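Local coordinates for protein AcrVIA1 (Listeria seeligeri, PDB 6VRB) that probably acts as an anti-CRISPR inhibitor of the RNA-guided nuclease Cas13a of type VI-A systems and lies close to bound RNA in its complex, at residues L8-K13 / I28-K33; S45-W50 / L84-S89; T58-F63 / F75-D80. All blocks are in the same frame, centred on the assembly; numbering follows the deposited sequence.

Overall arrangement
The three contacts lie in series or nested along the chain. Contact 1 (8-13 with 28-33) closes first and packs a small N-terminal hairpin on helix 21-33. Contact 2 (45-50 with 84-89) sets helix 44-53 on strand 83-87. Contact 3 (58-63 with 75-80) is nested inside the loop that contact 2 closes and pairs the other two strands of the same antiparallel sheet. The centres of contacts 2 and 3 are 12 Å apart, and the two touch. Contact 1 stands apart, its centre 18 Å from contact 2 and 21 Å from contact 3. Contacts 2 and 3 thus build one helix-on-sheet unit, whose contact 2 side borders the bound RNA, nearest atoms about 4 Å apart.

Contact 1. Residues L8-K13 / I28-K33; sequences LKVKGK and ITFLKK
Val10 and Phe30 meet where a tight beta hairpin, strands 8-10 and 13-15, leans on helix 21-33. Val10 CG1 comes to the edge of the Phe30 ring, near its plane, 4.1 Å from CE2. The two side chains slide past each other in opposite directions. The same methyl also reaches the Leu31 side chain, with Val10 CG1 3.9 Å from Leu31 CD2. Here the side chains cross at about a right angle. Phe30 has CG anti to its own nitrogen (chi1 -178°), which carries the ring out from the helix toward the hairpin. Two lysines add their aliphatic parts. Lys11 CG lies 4.0 Å from Phe30 CE2, and Lys13 CD comes to the other side of the ring at CE1. Both approaches are oblique to the ring, and both are apolar.

Outside the two segments, Phe15 of strand 13-15 also meets the Phe30 ring, the planes at about 60°. It touches Val10 as well and makes a cation-pi contact with Lys13. Lys11 makes a backbone hydrogen bond with Gln96, and Lys9 one with Tyr98. A type I' turn from Val10 to Lys13 links the two strands and brings Val10, Lys11 and Lys13 to the helix side. It is closed by two backbone bonds: Val10 N gives to Lys13 O at 2.8 Å, and Lys13 N gives to Val10 O at 2.7 Å.

Contact 2. Residues S45-W50 / L84-S89; sequences SKYNKW and LGIPAS
The indole of Trp50 has Ile86 over one face and the carbonyl oxygen of Leu84 at its edge, in the ring plane. Val76 of strand 73-78 packs on the opposite side of that plane, near NE1. Ile86 CD1 sits 3.7 Å from the centroid of the six-membered ring, 14° off the ring normal, a CH-pi contact. Ile86 CG2 lies on the same face near the CG corner, 3.6 Å from Trp50 CG. One isoleucine thus reaches both rings, its side chain crossing the Trp50 side chain at about a right angle. Ile86 CG1 stands between its own backbone nitrogen and carbonyl carbon (chi1 62°), which lets both branches lie along the indole. Gly85 CA comes obliquely to Trp50 CD1, at 4.0 Å. Outside the two segments, Trp54 meets the indole with its plane tilted by about 20°.

The Tyr47 ring approaches the same isoleucine obliquely, with Tyr47 CD1 3.9 Å from Ile86 CG2. That methyl is therefore shared between two aromatic side chains of successive turns of helix 44-53. Residues 45-50 of the helix run across residues 84-87 of the strand, with 104° between their directions. Lys49 lays its CG against Leu84 CD2 at 3.8 Å, while the end of the lysine turns away. Lys46 is extended, and its CE passes 3.5 Å from Gly85 O.

Pro87 ends the strand at the N-cap of helix 88-94. Tyr47 and Ser89 pack on phosphates of the bound RNA, so this corner of the fold borders the nucleic acid. The contact itself rests on apolar and CH-pi packing. Trp50 NE1 makes just a weak hydrogen bond to Leu74 O of strand 73-78, so packing probably does more than that bond to hold the buried indole.

Contact 3. Residues T58-F63 / F75-D80; sequences TSSLVF and FVIEKD
Leu61 and Val76 cross obliquely on one face of the sheet, with Leu61 CD1 3.7 Å from Val76 CG2. On the other face Val62 and Ile77 also meet at a slant, and Val62 CG2 touches Ile77 CD1 at 3.7 Å. Phe75 shares this second face. Its CB is beside Val62 CB, and Val62 O lies at the edge of its ring, near the ring plane. Ile77 has CG1 anti to its carbonyl carbon (chi1 -63°), and its CD1 methyl reaches along the sheet to Val62. Leu61 and Val76 both pack on Trp50 of helix 44-53. Val62 and Ile77 both pack on Ile163 of helix 163-175, so the two faces are covered by different helices.

These strands, 59-62 and 73-78, form a beta hairpin, and strand 83-87 extends it to a three-stranded antiparallel meander. Ser60 with Ile77 and Val62 with Phe75 are the hydrogen-bonded pairs, and Leu61 with Val76 is the non-hydrogen-bonded pair between them. Ile77 N gives to Ser60 O at 2.8 Å, and Phe75 N gives to Val62 O at 2.7 Å. Ile77 O is gripped twice by one residue. Ser60 N reaches it at 3.0 Å in a nearly straight bond (169°). Ser60 OG also gives to it at 3.0 Å, from a tilt of 27° to the carbonyl plane. The hydroxyl of Ser59 bonds to Ser56 O instead, while its CB lies 4.0 Å from Val76 CG1.

Contact 1. Residues L8-K13 / I28-K33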
loop_
_atom_site.group_PDB
_atom_site.type_symbol
_atom_site.label_atom_id
_atom_site.label_comp_id
_atom_site.label_asym_id
_atom_site.label_seq_id
_atom_site.Cartn_x
_atom_site.Cartn_y
_atom_site.Cartn_z
ATOM N N LEU C 8 13.059 14.984 16.538
ATOM C CA LEU C 8 12.107 16.104 16.753
ATOM C C LEU C 8 12.795 17.430 16.442
ATOM O O LEU C 8 13.899 17.652 16.961
ATOM C CB LEU C 8 11.660 16.091 18.217
ATOM C CG LEU C 8 10.702 14.973 18.616
ATOM C CD1 LEU C 8 10.399 15.035 20.103
ATOM C CD2 LEU C 8 9.415 15.052 17.814
ATOM N N LYS C 9 12.154 18.276 15.638
ATOM C CA LYS C 9 12.709 19.625 15.370
ATOM C C LYS C 9 12.023 20.549 16.375
ATOM O O LYS C 9 10.812 20.770 16.230
ATOM C CB LYS C 9 12.408 20.053 13.932
ATOM C CG LYS C 9 12.744 21.496 13.596
ATOM C CD LYS C 9 12.352 21.867 12.184
ATOM C CE LYS C 9 12.968 20.951 11.147
ATOM N NZ LYS C 9 12.416 21.202 9.794
ATOM N N VAL C 10 12.767 21.048 17.363
ATOM C CA VAL C 10 12.130 21.901 18.408
ATOM C C VAL C 10 12.643 23.334 18.287
ATOM O O VAL C 10 13.861 23.545 18.403
ATOM C CB VAL C 10 12.388 21.347 19.822
ATOM C CG1 VAL C 10 11.724 22.208 20.884
ATOM C CG2 VAL C 10 11.945 19.900 19.951
ATOM N N LYS C 11 11.721 24.272 18.090
ATOM C CA LYS C 11 12.069 25.723 18.024
ATOM C C LYS C 11 13.366 25.974 17.242
ATOM O O LYS C 11 14.206 26.747 17.738
ATOM C CB LYS C 11 11.901 26.489 19.343
ATOM C CG LYS C 11 12.455 25.869 20.617
ATOM C CD LYS C 11 12.073 26.686 21.830
ATOM C CE LYS C 11 10.691 27.287 21.691
ATOM N NZ LYS C 11 10.421 28.313 22.726
ATOM N N GLY C 12 13.515 25.335 16.078
ATOM C CA GLY C 12 14.675 25.544 15.191
ATOM C C GLY C 12 15.862 24.636 15.470
ATOM O O GLY C 12 16.786 24.641 14.639
ATOM N N LYS C 13 15.868 23.877 16.572
ATOM C CA LYS C 13 16.993 22.980 16.777
ATOM C C LYS C 13 16.545 21.535 16.635
ATOM O O LYS C 13 15.533 21.130 17.208
ATOM C CB LYS C 13 17.613 23.199 18.158
ATOM C CG LYS C 13 18.882 22.410 18.393
ATOM C CD LYS C 13 19.479 22.718 19.746
ATOM C CE LYS C 13 20.813 22.022 19.907
ATOM N NZ LYS C 13 20.657 20.543 19.922
ATOM N N ILE C 28 14.725 17.222 27.611
ATOM C CA ILE C 28 13.758 17.709 28.585
ATOM C C ILE C 28 14.262 18.985 29.245
ATOM O O ILE C 28 13.500 19.938 29.449
ATOM C CB ILE C 28 13.450 16.608 29.615
ATOM C CG1 ILE C 28 12.847 15.395 28.915
ATOM C CG2 ILE C 28 12.493 17.100 30.685
ATOM C CD1 ILE C 28 12.724 14.186 29.795
ATOM N N THR C 29 15.560 19.047 29.547
ATOM C CA THR C 29 16.126 20.264 30.121
ATOM C C THR C 29 16.196 21.402 29.115
ATOM O O THR C 29 16.264 22.562 29.524
ATOM C CB THR C 29 17.517 19.995 30.689
ATOM O OG1 THR C 29 18.375 19.509 29.651
ATOM C CG2 THR C 29 17.441 18.979 31.812
ATOM N N PHE C 30 16.190 21.098 27.817
ATOM C CA PHE C 30 16.059 22.150 26.819
ATOM C C PHE C 30 14.648 22.721 26.807
ATOM O O PHE C 30 14.458 23.910 26.532
ATOM C CB PHE C 30 16.420 21.612 25.437
ATOM C CG PHE C 30 16.350 22.641 24.343
ATOM C CD1 PHE C 30 17.376 23.549 24.164
ATOM C CD2 PHE C 30 15.255 22.702 23.498
ATOM C CE1 PHE C 30 17.315 24.491 23.161
ATOM C CE2 PHE C 30 15.186 23.644 22.501
ATOM C CZ PHE C 30 16.218 24.538 22.329
ATOM N N LEU C 31 13.645 21.887 27.091
ATOM C CA LEU C 31 12.260 22.336 27.036
ATOM C C LEU C 31 11.892 23.249 28.189
ATOM O O LEU C 31 11.041 24.125 28.019
ATOM C CB LEU C 31 11.312 21.140 27.009
ATOM C CG LEU C 31 11.339 20.345 25.708
ATOM C CD1 LEU C 31 10.457 19.127 25.786
ATOM C CD2 LEU C 31 10.917 21.232 24.568
ATOM N N LYS C 32 12.514 23.080 29.351
ATOM C CA LYS C 32 12.204 23.931 30.487
ATOM C C LYS C 32 12.981 25.234 30.488
ATOM O O LYS C 32 12.515 26.220 31.065
ATOM C CB LYS C 32 12.453 23.177 31.790
ATOM C CG LYS C 32 11.458 22.067 31.988
ATOM C CD LYS C 32 11.648 21.362 33.300
ATOM C CE LYS C 32 10.600 20.290 33.468
ATOM N NZ LYS C 32 10.729 19.592 34.766
ATOM N N LYS C 33 14.140 25.274 29.847
ATOM C CA LYS C 33 14.857 26.522 29.654
ATOM C C LYS C 33 14.377 27.281 28.432
ATOM O O LYS C 33 14.777 28.433 28.239
ATOM C CB LYS C 33 16.361 26.260 29.535
ATOM C CG LYS C 33 17.025 25.609 30.749
ATOM C CD LYS C 33 17.202 26.563 31.933
ATOM C CE LYS C 33 16.169 26.341 33.039
ATOM N NZ LYS C 33 16.432 27.202 34.225
#

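Contact 2. Residues S45-W50 / L84-S89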
loop_
_atom_site.group_PDB
_atom_site.type_symbol
_atom_site.label_atom_id
_atom_site.label_comp_id
_atom_site.label_asym_id
_atom_site.label_seq_id
_atom_site.Cartn_x
_atom_site.Cartn_y
_atom_site.Cartn_z
ATOM N N SER C 45 -4.680 33.961 31.892
ATOM C CA SER C 45 -4.545 33.549 33.278
ATOM C C SER C 45 -4.506 32.039 33.451
ATOM O O SER C 45 -4.157 31.567 34.538
ATOM C CB SER C 45 -5.694 34.129 34.105
ATOM O OG SER C 45 -6.939 33.610 33.674
ATOM N N LYS C 46 -4.853 31.271 32.418
ATOM C CA LYS C 46 -4.851 29.819 32.542
ATOM C C LYS C 46 -3.575 29.202 31.987
ATOM O O LYS C 46 -2.947 28.367 32.646
ATOM C CB LYS C 46 -6.064 29.223 31.833
ATOM C CG LYS C 46 -6.127 27.714 31.935
ATOM C CD LYS C 46 -7.281 27.146 31.142
ATOM C CE LYS C 46 -7.266 25.628 31.175
ATOM N NZ LYS C 46 -8.353 25.040 30.348
ATOM N N TYR C 47 -3.185 29.580 30.764
ATOM C CA TYR C 47 -2.039 28.936 30.131
ATOM C C TYR C 47 -0.726 29.371 30.747
ATOM O O TYR C 47 0.189 28.554 30.865
ATOM C CB TYR C 47 -1.986 29.225 28.632
ATOM C CG TYR C 47 -3.067 28.586 27.798
ATOM C CD1 TYR C 47 -3.921 27.631 28.330
ATOM C CD2 TYR C 47 -3.211 28.922 26.462
ATOM C CE1 TYR C 47 -4.899 27.055 27.566
ATOM C CE2 TYR C 47 -4.186 28.349 25.690
ATOM C CZ TYR C 47 -5.026 27.418 26.248
ATOM O OH TYR C 47 -6.003 26.835 25.485
ATOM N N ASN C 48 -0.612 30.630 31.146
ATOM C CA ASN C 48 0.581 31.103 31.825
ATOM C C ASN C 48 0.680 30.553 33.243
ATOM O O ASN C 48 1.783 30.465 33.790
ATOM C CB ASN C 48 0.568 32.630 31.838
ATOM C CG ASN C 48 1.932 33.227 32.007
ATOM O OD1 ASN C 48 2.932 32.520 32.095
ATOM N ND2 ASN C 48 1.988 34.548 32.041
ATOM N N LYS C 49 -0.446 30.164 33.835
ATOM C CA LYS C 49 -0.438 29.494 35.127
ATOM C C LYS C 49 0.009 28.046 34.992
ATOM O O LYS C 49 0.619 27.491 35.915
ATOM C CB LYS C 49 -1.830 29.570 35.751
ATOM C CG LYS C 49 -1.951 29.006 37.145
ATOM C CD LYS C 49 -1.091 29.788 38.109
ATOM C CE LYS C 49 -1.579 31.224 38.226
ATOM N NZ LYS C 49 -2.927 31.303 38.847
ATOM N N TRP C 50 -0.283 27.419 33.847
ATOM C CA TRP C 50 0.106 26.027 33.650
ATOM C C TRP C 50 1.613 25.900 33.505
ATOM O O TRP C 50 2.213 24.958 34.033
ATOM C CB TRP C 50 -0.572 25.433 32.418
ATOM C CG TRP C 50 -0.378 23.944 32.303
ATOM C CD1 TRP C 50 -1.117 22.969 32.896
ATOM C CD2 TRP C 50 0.699 23.277 31.646
ATOM N NE1 TRP C 50 -0.613 21.732 32.586
ATOM C CE2 TRP C 50 0.514 21.899 31.831
ATOM C CE3 TRP C 50 1.792 23.714 30.900
ATOM C CZ2 TRP C 50 1.376 20.961 31.295
ATOM C CZ3 TRP C 50 2.647 22.785 30.372
ATOM C CH2 TRP C 50 2.435 21.422 30.565
ATOM N N LEU C 84 -4.242 21.469 37.398
ATOM C CA LEU C 84 -4.632 22.147 36.171
ATOM C C LEU C 84 -4.227 21.313 34.967
ATOM O O LEU C 84 -3.363 20.443 35.049
ATOM C CB LEU C 84 -4.001 23.536 36.080
ATOM C CG LEU C 84 -4.691 24.750 36.693
ATOM C CD1 LEU C 84 -4.630 24.754 38.209
ATOM C CD2 LEU C 84 -4.056 26.000 36.117
ATOM N N GLY C 85 -4.842 21.612 33.828
ATOM C CA GLY C 85 -4.565 20.882 32.609
ATOM C C GLY C 85 -4.784 21.676 31.341
ATOM O O GLY C 85 -5.709 22.484 31.257
ATOM N N ILE C 86 -3.932 21.464 30.350
ATOM C CA ILE C 86 -4.079 22.085 29.037
ATOM C C ILE C 86 -4.137 20.969 28.009
ATOM O O ILE C 86 -3.745 19.826 28.298
ATOM C CB ILE C 86 -2.926 23.070 28.738
ATOM C CG1 ILE C 86 -1.602 22.325 28.712
ATOM C CG2 ILE C 86 -2.891 24.193 29.741
ATOM C CD1 ILE C 86 -0.495 23.130 28.154
ATOM N N PRO C 87 -4.644 21.242 26.804
ATOM C CA PRO C 87 -4.469 20.281 25.715
ATOM C C PRO C 87 -3.009 20.187 25.309
ATOM O O PRO C 87 -2.252 21.150 25.413
ATOM C CB PRO C 87 -5.324 20.861 24.586
ATOM C CG PRO C 87 -6.324 21.672 25.264
ATOM C CD PRO C 87 -5.642 22.266 26.451
ATOM N N ALA C 88 -2.615 19.012 24.832
ATOM C CA ALA C 88 -1.237 18.806 24.414
ATOM C C ALA C 88 -0.909 19.476 23.089
ATOM O O ALA C 88 0.268 19.615 22.763
ATOM C CB ALA C 88 -0.932 17.316 24.328
ATOM N N SER C 89 -1.907 19.877 22.314
ATOM C CA SER C 89 -1.662 20.695 21.139
ATOM C C SER C 89 -1.274 22.120 21.495
ATOM O O SER C 89 -0.523 22.748 20.746
ATOM C CB SER C 89 -2.900 20.709 20.244
ATOM O OG SER C 89 -3.989 21.324 20.901
#

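Contact 3. Residues T58-F63 / F75-D80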
loop_
_atom_site.group_PDB
_atom_site.type_symbol
_atom_site.label_atom_id
_atom_site.label_comp_id
_atom_site.label_asym_id
_atom_site.label_seq_id
_atom_site.Cartn_x
_atom_site.Cartn_y
_atom_site.Cartn_z
ATOM N N THR C 58 8.779 21.061 42.598
ATOM C CA THR C 58 7.856 20.145 43.326
ATOM C C THR C 58 6.522 20.027 42.579
ATOM O O THR C 58 5.500 20.478 43.133
ATOM C CB THR C 58 7.624 20.629 44.763
ATOM O OG1 THR C 58 6.901 21.860 44.706
ATOM C CG2 THR C 58 8.910 20.821 45.536
ATOM N N SER C 59 6.534 19.416 41.390
ATOM C CA SER C 59 5.300 19.233 40.581
ATOM C C SER C 59 5.327 17.862 39.897
ATOM O O SER C 59 6.420 17.425 39.494
ATOM C CB SER C 59 5.168 20.341 39.574
ATOM O OG SER C 59 6.223 20.285 38.628
ATOM N N SER C 60 4.153 17.247 39.720
ATOM C CA SER C 60 4.024 15.922 39.060
ATOM C C SER C 60 3.200 16.092 37.780
ATOM O O SER C 60 2.135 16.729 37.852
ATOM C CB SER C 60 3.391 14.925 39.988
ATOM O OG SER C 60 2.181 15.439 40.524
ATOM N N LEU C 61 3.664 15.527 36.660
ATOM C CA LEU C 61 2.960 15.692 35.398
ATOM C C LEU C 61 2.191 14.415 35.082
ATOM O O LEU C 61 2.702 13.314 35.289
ATOM C CB LEU C 61 3.940 16.020 34.266
ATOM C CG LEU C 61 3.402 16.337 32.872
ATOM C CD1 LEU C 61 2.612 17.606 32.888
ATOM C CD2 LEU C 61 4.522 16.449 31.881
ATOM N N VAL C 62 0.955 14.563 34.607
ATOM C CA VAL C 62 0.078 13.446 34.266
ATOM C C VAL C 62 -0.292 13.571 32.798
ATOM O O VAL C 62 -0.699 14.647 32.354
ATOM C CB VAL C 62 -1.186 13.428 35.148
ATOM C CG1 VAL C 62 -2.154 12.354 34.698
ATOM C CG2 VAL C 62 -0.820 13.224 36.601
ATOM N N PHE C 63 -0.167 12.474 32.045
ATOM C CA PHE C 63 -0.324 12.544 30.594
ATOM C C PHE C 63 -1.763 12.338 30.118
ATOM O O PHE C 63 -2.214 13.116 29.276
ATOM C CB PHE C 63 0.661 11.574 29.921
ATOM C CG PHE C 63 0.456 11.391 28.435
ATOM C CD1 PHE C 63 0.336 12.471 27.580
ATOM C CD2 PHE C 63 0.556 10.132 27.879
ATOM C CE1 PHE C 63 0.152 12.282 26.236
ATOM C CE2 PHE C 63 0.419 9.950 26.526
ATOM C CZ PHE C 63 0.224 11.025 25.704
ATOM N N PHE C 75 -1.730 17.092 32.564
ATOM C CA PHE C 75 -2.140 17.631 33.858
ATOM C C PHE C 75 -0.916 17.824 34.741
ATOM O O PHE C 75 -0.043 16.953 34.787
ATOM C CB PHE C 75 -3.142 16.709 34.556
ATOM C CG PHE C 75 -4.502 16.686 33.921
ATOM C CD1 PHE C 75 -5.439 17.655 34.226
ATOM C CD2 PHE C 75 -4.842 15.695 33.022
ATOM C CE1 PHE C 75 -6.692 17.636 33.643
ATOM C CE2 PHE C 75 -6.089 15.676 32.430
ATOM C CZ PHE C 75 -7.013 16.644 32.742
ATOM N N VAL C 76 -0.859 18.947 35.454
ATOM C CA VAL C 76 0.174 19.196 36.456
ATOM C C VAL C 76 -0.472 19.193 37.828
ATOM O O VAL C 76 -1.376 19.992 38.096
ATOM C CB VAL C 76 0.897 20.530 36.221
ATOM C CG1 VAL C 76 1.885 20.764 37.324
ATOM C CG2 VAL C 76 1.612 20.528 34.914
ATOM N N ILE C 77 0.001 18.321 38.708
ATOM C CA ILE C 77 -0.501 18.234 40.072
ATOM C C ILE C 77 0.530 18.847 41.006
ATOM O O ILE C 77 1.682 18.400 41.052
ATOM C CB ILE C 77 -0.816 16.783 40.465
ATOM C CG1 ILE C 77 -1.936 16.243 39.582
ATOM C CG2 ILE C 77 -1.215 16.719 41.912
ATOM C CD1 ILE C 77 -2.155 14.771 39.717
ATOM N N GLU C 78 0.115 19.865 41.750
ATOM C CA GLU C 78 0.983 20.569 42.678
ATOM C C GLU C 78 1.059 19.746 43.968
ATOM O O GLU C 78 0.337 18.761 44.133
ATOM C CB GLU C 78 0.461 22.003 42.840
ATOM C CG GLU C 78 1.325 23.014 43.606
ATOM C CD GLU C 78 2.668 23.276 42.953
ATOM O OE1 GLU C 78 2.778 23.142 41.721
ATOM O OE2 GLU C 78 3.624 23.611 43.683
ATOM N N LYS C 79 1.956 20.128 44.883
ATOM C CA LYS C 79 2.207 19.345 46.089
ATOM C C LYS C 79 1.003 19.347 47.026
ATOM O O LYS C 79 0.749 18.354 47.721
ATOM C CB LYS C 79 3.451 19.888 46.793
ATOM C CG LYS C 79 3.920 19.065 47.968
ATOM C CD LYS C 79 4.254 17.653 47.523
ATOM C CE LYS C 79 5.479 17.621 46.628
ATOM N NZ LYS C 79 5.832 16.228 46.236
ATOM N N ASP C 80 0.228 20.425 47.037
ATOM C CA ASP C 80 -0.993 20.502 47.833
ATOM C C ASP C 80 -2.165 20.735 46.890
ATOM O O ASP C 80 -2.603 21.873 46.703
ATOM C CB ASP C 80 -0.887 21.600 48.877
ATOM C CG ASP C 80 0.114 21.271 49.962
ATOM O OD1 ASP C 80 0.318 20.071 50.239
ATOM O OD2 ASP C 80 0.698 22.211 50.539
#